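Local coordinates for protein versicolorin reductase (Brucella melitensis, PDB 4NIM) that probably catalyses NAD(P)-dependent oxidation or reduction as a short-chain dehydrogenase/reductase with a Rossmann fold, at residues A[192-197]-A[242-247]; A[235-240]-A[257-262]. All coordinates share one frame; numbering follows the deposited sequence. Where two conformers were deposited one is given.

Interaction 1 of 2, residues A[192-197]-A[242-247]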
loop_
_atom_site.group_PDB
_atom_site.type_symbol
_atom_site.label_atom_id
_atom_site.label_comp_id
_atom_site.label_asym_id
_atom_site.label_seq_id
_atom_site.Cartn_x
_atom_site.Cartn_y
_atom_site.Cartn_z
ATOM N N ASN A 192 7.487 6.346 -1.348
ATOM C CA ASN A 192 7.822 6.224 0.051
ATOM C C ASN A 192 7.109 5.045 0.651
ATOM O O ASN A 192 6.082 4.559 0.111
ATOM C CB ASN A 192 7.445 7.486 0.800
ATOM C CG ASN A 192 8.289 8.664 0.406
ATOM O OD1 ASN A 192 9.474 8.744 0.723
ATOM N ND2 ASN A 192 7.661 9.611 -0.255
ATOM N N SER A 193 7.665 4.566 1.759
ATOM C CA SER A 193 7.089 3.429 2.448
ATOM C C SER A 193 6.677 3.741 3.870
ATOM O O SER A 193 7.370 4.453 4.571
ATOM C CB SER A 193 8.147 2.277 2.484
ATOM O OG SER A 193 7.576 1.162 3.143
ATOM N N LEU A 194 5.553 3.176 4.278
ATOM C CA LEU A 194 5.103 3.275 5.641
ATOM C C LEU A 194 5.098 1.867 6.206
ATOM O O LEU A 194 4.378 0.995 5.700
ATOM C CB LEU A 194 3.707 3.920 5.723
ATOM C CG LEU A 194 3.272 4.219 7.157
ATOM C CD1 LEU A 194 4.072 5.375 7.740
ATOM C CD2 LEU A 194 1.771 4.539 7.184
ATOM N N ASN A 195 5.919 1.632 7.232
ATOM C CA ASN A 195 6.160 0.269 7.687
ATOM C C ASN A 195 5.405 0.065 8.987
ATOM O O ASN A 195 5.862 0.475 10.056
ATOM C CB ASN A 195 7.643 -0.056 7.853
ATOM C CG ASN A 195 8.366 -0.159 6.526
ATOM O OD1 ASN A 195 8.306 0.771 5.715
ATOM N ND2 ASN A 195 9.090 -1.260 6.323
ATOM N N ILE A 196 4.276 -0.607 8.885
ATOM C CA ILE A 196 3.312 -0.635 9.978
ATOM C C ILE A 196 3.381 -1.872 10.827
ATOM O O ILE A 196 3.863 -2.955 10.421
ATOM C CB ILE A 196 1.849 -0.422 9.480
ATOM C CG1 ILE A 196 1.394 -1.537 8.530
ATOM C CG2 ILE A 196 1.697 0.932 8.832
ATOM C CD1 ILE A 196 -0.103 -1.507 8.270
ATOM N N GLY A 197 2.975 -1.677 12.075
ATOM C CA GLY A 197 2.719 -2.766 13.009
ATOM C C GLY A 197 1.428 -3.496 12.676
ATOM O O GLY A 197 0.884 -3.351 11.589
ATOM N N ALA A 242 -1.746 9.817 3.991
ATOM C CA ALA A 242 -2.069 11.087 3.392
ATOM C C ALA A 242 -0.905 12.088 3.374
ATOM O O ALA A 242 -0.669 12.769 2.337
ATOM C CB ALA A 242 -3.305 11.692 4.054
ATOM N N PHE A 243 -0.162 12.164 4.479
ATOM C CA PHE A 243 1.013 13.022 4.532
ATOM C C PHE A 243 1.944 12.692 3.378
ATOM O O PHE A 243 2.337 13.573 2.602
ATOM C CB PHE A 243 1.726 12.920 5.890
ATOM C CG PHE A 243 3.128 13.517 5.921
ATOM C CD1 PHE A 243 3.325 14.899 5.962
ATOM C CD2 PHE A 243 4.248 12.690 5.961
ATOM C CE1 PHE A 243 4.600 15.448 6.022
ATOM C CE2 PHE A 243 5.535 13.241 6.019
ATOM C CZ PHE A 243 5.706 14.608 6.057
ATOM N N LEU A 244 2.270 11.395 3.251
ATOM C CA LEU A 244 3.222 10.933 2.270
ATOM C C LEU A 244 2.713 11.050 0.844
ATOM O O LEU A 244 3.519 11.205 -0.059
ATOM C CB LEU A 244 3.628 9.473 2.513
ATOM C CG LEU A 244 4.334 9.186 3.836
ATOM C CD1 LEU A 244 4.497 7.674 4.076
ATOM C CD2 LEU A 244 5.684 9.871 3.818
ATOM N N ALA A 245 1.388 11.034 0.676
ATOM C CA ALA A 245 0.755 11.136 -0.635
ATOM C C ALA A 245 0.549 12.543 -1.096
ATOM O O ALA A 245 0.258 12.730 -2.285
ATOM C CB ALA A 245 -0.599 10.442 -0.617
ATOM N N SER A 246 0.739 13.515 -0.196
ATOM C CA SER A 246 0.373 14.919 -0.412
ATOM C C SER A 246 1.597 15.822 -0.463
ATOM O O SER A 246 2.690 15.407 -0.126
ATOM C CB SER A 246 -0.489 15.417 0.754
ATOM O OG SER A 246 0.299 15.594 1.924
ATOM N N GLU A 247 1.365 17.081 -0.850
ATOM C CA GLU A 247 2.395 18.133 -0.948
ATOM C C GLU A 247 3.021 18.439 0.382
ATOM O O GLU A 247 4.090 19.026 0.433
ATOM C CB GLU A 247 1.792 19.460 -1.530
HETATM O O HOH W 1 4.946 9.258 -1.309
#
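In the last beta-alpha-beta crossover of a short-chain dehydrogenase, Leu244, near the C-terminal end of helix 234-245, packs its isobutyl group against Asn192 and Leu194 of strand 190-196. Its CG sits beside the backbone N (chi1 -62°), and the following torsion places CD1 anti to CA (chi2 171°), which sends it to Leu194 while CD2 turns to Asn192. CD1 lies 4.2 Å from CB of Leu194 and 4.3 Å from the backbone O of Ser193, while CD2 rests on the stem of Asn192, 4.2 Å from its CB. Two of these touches set a methyl against a methylene; the whole contact is buried and not especially tight. As in Rossmann-type folds generally, the helix packs along one face of the parallel sheet, and Val149 of strand 147-153 also meets Leu244. A polar bridge runs beside the apolar one. A water accepts from Asn192 ND2 at 2.9 Å and donates to Leu244 O at 2.7 Å, linking the amide to the last turn of the helix. The Asn192 amide has backbone partners as well: OD1 accepts from Ala255 N and ND2 donates to Met252 O, which fixes its rotation. Within the strand, Ser193 and Asn195 point to the opposite face of the sheet, where Ser193 OG donates to Asn195 OD1 over 2.7 Å, tilted 33° from the carbonyl plane; Asn195 ND2 donates to Ser153 O and Asp174 OD2.

Interaction 2 of 2, residues A[235-240]-A[257-262]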
loop_
_atom_site.group_PDB
_atom_site.type_symbol
_atom_site.label_atom_id
_atom_site.label_comp_id
_atom_site.label_asym_id
_atom_site.label_seq_id
_atom_site.Cartn_x
_atom_site.Cartn_y
_atom_site.Cartn_z
ATOM N N ALA A 235 -7.582 4.459 10.845
ATOM C CA ALA A 235 -7.888 5.869 10.578
ATOM C C ALA A 235 -6.638 6.718 10.872
ATOM O O ALA A 235 -6.334 7.653 10.142
ATOM C CB ALA A 235 -9.088 6.356 11.380
ATOM N N LYS A 236 -5.857 6.343 11.882
ATOM C CA LYS A 236 -4.618 7.100 12.172
ATOM C C LYS A 236 -3.511 6.748 11.204
ATOM O O LYS A 236 -2.774 7.639 10.754
ATOM C CB LYS A 236 -4.169 6.932 13.623
ATOM C CG LYS A 236 -5.255 7.258 14.659
ATOM C CD LYS A 236 -5.951 8.601 14.422
ATOM C CE LYS A 236 -7.047 8.902 15.440
ATOM N NZ LYS A 236 -6.491 8.845 16.809
ATOM N N VAL A 237 -3.402 5.466 10.845
ATOM C CA VAL A 237 -2.462 5.064 9.810
ATOM C C VAL A 237 -2.752 5.816 8.495
ATOM O O VAL A 237 -1.836 6.328 7.851
ATOM C CB VAL A 237 -2.457 3.541 9.543
ATOM C CG1 VAL A 237 -1.445 3.207 8.469
ATOM C CG2 VAL A 237 -2.147 2.740 10.814
ATOM N N ALA A 238 -4.029 5.941 8.147
ATOM C CA ALA A 238 -4.403 6.683 6.941
ATOM C C ALA A 238 -3.857 8.107 6.917
ATOM O O ALA A 238 -3.502 8.610 5.868
ATOM C CB ALA A 238 -5.905 6.674 6.740
ATOM N N ARG A 239 -3.773 8.737 8.075
ATOM C CA ARG A 239 -3.245 10.090 8.189
ATOM C C ARG A 239 -1.789 10.174 7.779
ATOM O O ARG A 239 -1.394 11.111 7.106
ATOM C CB ARG A 239 -3.490 10.667 9.587
ATOM C CG ARG A 239 -4.979 11.010 9.775
ATOM C CD ARG A 239 -5.311 11.658 11.121
ATOM N NE ARG A 239 -4.386 11.174 12.128
ATOM C CZ ARG A 239 -4.419 11.486 13.426
ATOM N NH1 ARG A 239 -5.394 12.262 13.922
ATOM N NH2 ARG A 239 -3.477 10.978 14.216
ATOM N N ALA A 240 -1.006 9.182 8.156
ATOM C CA ALA A 240 0.406 9.133 7.775
ATOM C C ALA A 240 0.537 8.894 6.273
ATOM O O ALA A 240 1.381 9.477 5.599
ATOM C CB ALA A 240 1.105 8.040 8.569
ATOM N N VAL A 257 9.483 4.668 6.523
ATOM C CA VAL A 257 8.986 5.314 7.714
ATOM C C VAL A 257 8.319 4.262 8.615
ATOM O O VAL A 257 7.222 3.735 8.317
ATOM C CB VAL A 257 7.969 6.393 7.321
ATOM C CG1 VAL A 257 7.466 7.150 8.531
ATOM C CG2 VAL A 257 8.581 7.331 6.255
ATOM N N ASN A 258 8.955 3.972 9.716
ATOM C CA ASN A 258 8.428 2.990 10.675
ATOM C C ASN A 258 7.269 3.583 11.433
ATOM O O ASN A 258 7.369 4.677 11.973
ATOM C CB ASN A 258 9.488 2.559 11.642
ATOM C CG ASN A 258 10.626 1.842 10.968
ATOM O OD1 ASN A 258 11.691 2.432 10.687
ATOM N ND2 ASN A 258 10.386 0.638 10.590
ATOM N N PHE A 259 6.199 2.825 11.537
ATOM C CA PHE A 259 4.985 3.285 12.174
ATOM C C PHE A 259 4.471 2.211 13.093
ATOM O O PHE A 259 3.701 1.370 12.680
ATOM C CB PHE A 259 3.942 3.643 11.137
ATOM C CG PHE A 259 2.789 4.437 11.686
ATOM C CD1 PHE A 259 1.701 3.791 12.265
ATOM C CD2 PHE A 259 2.807 5.814 11.676
ATOM C CE1 PHE A 259 0.621 4.509 12.802
ATOM C CE2 PHE A 259 1.726 6.553 12.188
ATOM C CZ PHE A 259 0.658 5.893 12.788
ATOM N N ASP A 260 4.823 2.297 14.365
ATOM C CA ASP A 260 4.500 1.225 15.331
ATOM C C ASP A 260 5.007 1.635 16.703
ATOM O O ASP A 260 5.903 2.493 16.797
ATOM C CB ASP A 260 5.210 -0.132 14.941
ATOM C CG ASP A 260 4.666 -1.329 15.725
ATOM O OD1 ASP A 260 3.459 -1.350 16.018
ATOM O OD2 ASP A 260 5.443 -2.248 16.075
ATOM N N GLN A 261 4.466 1.000 17.740
ATOM C CA GLN A 261 5.001 1.130 19.090
ATOM C C GLN A 261 6.144 0.085 19.357
ATOM O O GLN A 261 6.138 -0.663 20.313
ATOM C CB GLN A 261 3.900 1.064 20.111
ATOM C CG GLN A 261 3.037 2.324 19.996
ATOM C CD GLN A 261 1.981 2.452 21.048
ATOM O OE1 GLN A 261 1.308 1.461 21.357
ATOM N NE2 GLN A 261 1.792 3.694 21.598
ATOM N N SER A 262 7.114 0.122 18.495
ATOM C CA SER A 262 8.338 -0.682 18.591
ATOM C C SER A 262 9.375 0.034 17.725
ATOM O O SER A 262 9.022 0.925 16.930
ATOM C CB SER A 262 8.105 -2.094 18.126
ATOM O OG SER A 262 7.990 -2.217 16.688
#
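Phe259 reaches from the sheet's end strand within this chain to Val237 and Ala240 of helix 234-245, closing the beta-alpha-beta crossover of the Rossmann fold from its second strand. The local axes of helix and strand run nearly antiparallel, at 167° and 11.0 Å apart, a gap bridged largely by the one aromatic ring. With CG anti to the backbone N (chi1 -166°), the phenyl group extends toward the helix and meets it obliquely through CE1 and CE2, the two atoms flanking CZ. CE1 approaches Val237 CG2 at 3.8 Å, and CE2 lies 4.0 Å from Ala240 CB; these two residues, one helical turn apart, form the close half of the contact. Leu194 of strand 190-196 lies alongside, touching Phe259, Val237 and Ala240 alike. Packing slackens toward solvent, where CZ comes no nearer to Lys236 than 4.4 Å from its backbone O. The exposed lysine side chain leads away from the strand and instead lays CD 3.4 Å above the centre of the Arg239 guanidinium plane. Past the strand the chain turns through Gln261, and Ser262 OG donates to Asp260 OD2 at 2.6 Å on the anti side of the carboxylate, 23° out of its plane.

The two contacts show how a single helix can serve two neighbouring strands. Their centres lie 8 Å apart, and both use helix 234-245: interaction 2 takes its earlier turns, interaction 1 its C-terminal end. Along the chain the segments alternate, 192-197, 235-240, 242-247 and 257-262, as the path runs from strand through helix to the adjacent parallel strand. The strands themselves are joined by probable backbone hydrogen bonds, Asn195 N to Val257 O at 2.7 Å and Asn195 O to Phe259 N at 2.8 Å. Together the contacts join the helix of the last crossover to both of its strands, at one margin of the seven-stranded sheet as it stands in this chain, although residues 201-227, between strand and helix, are not modelled.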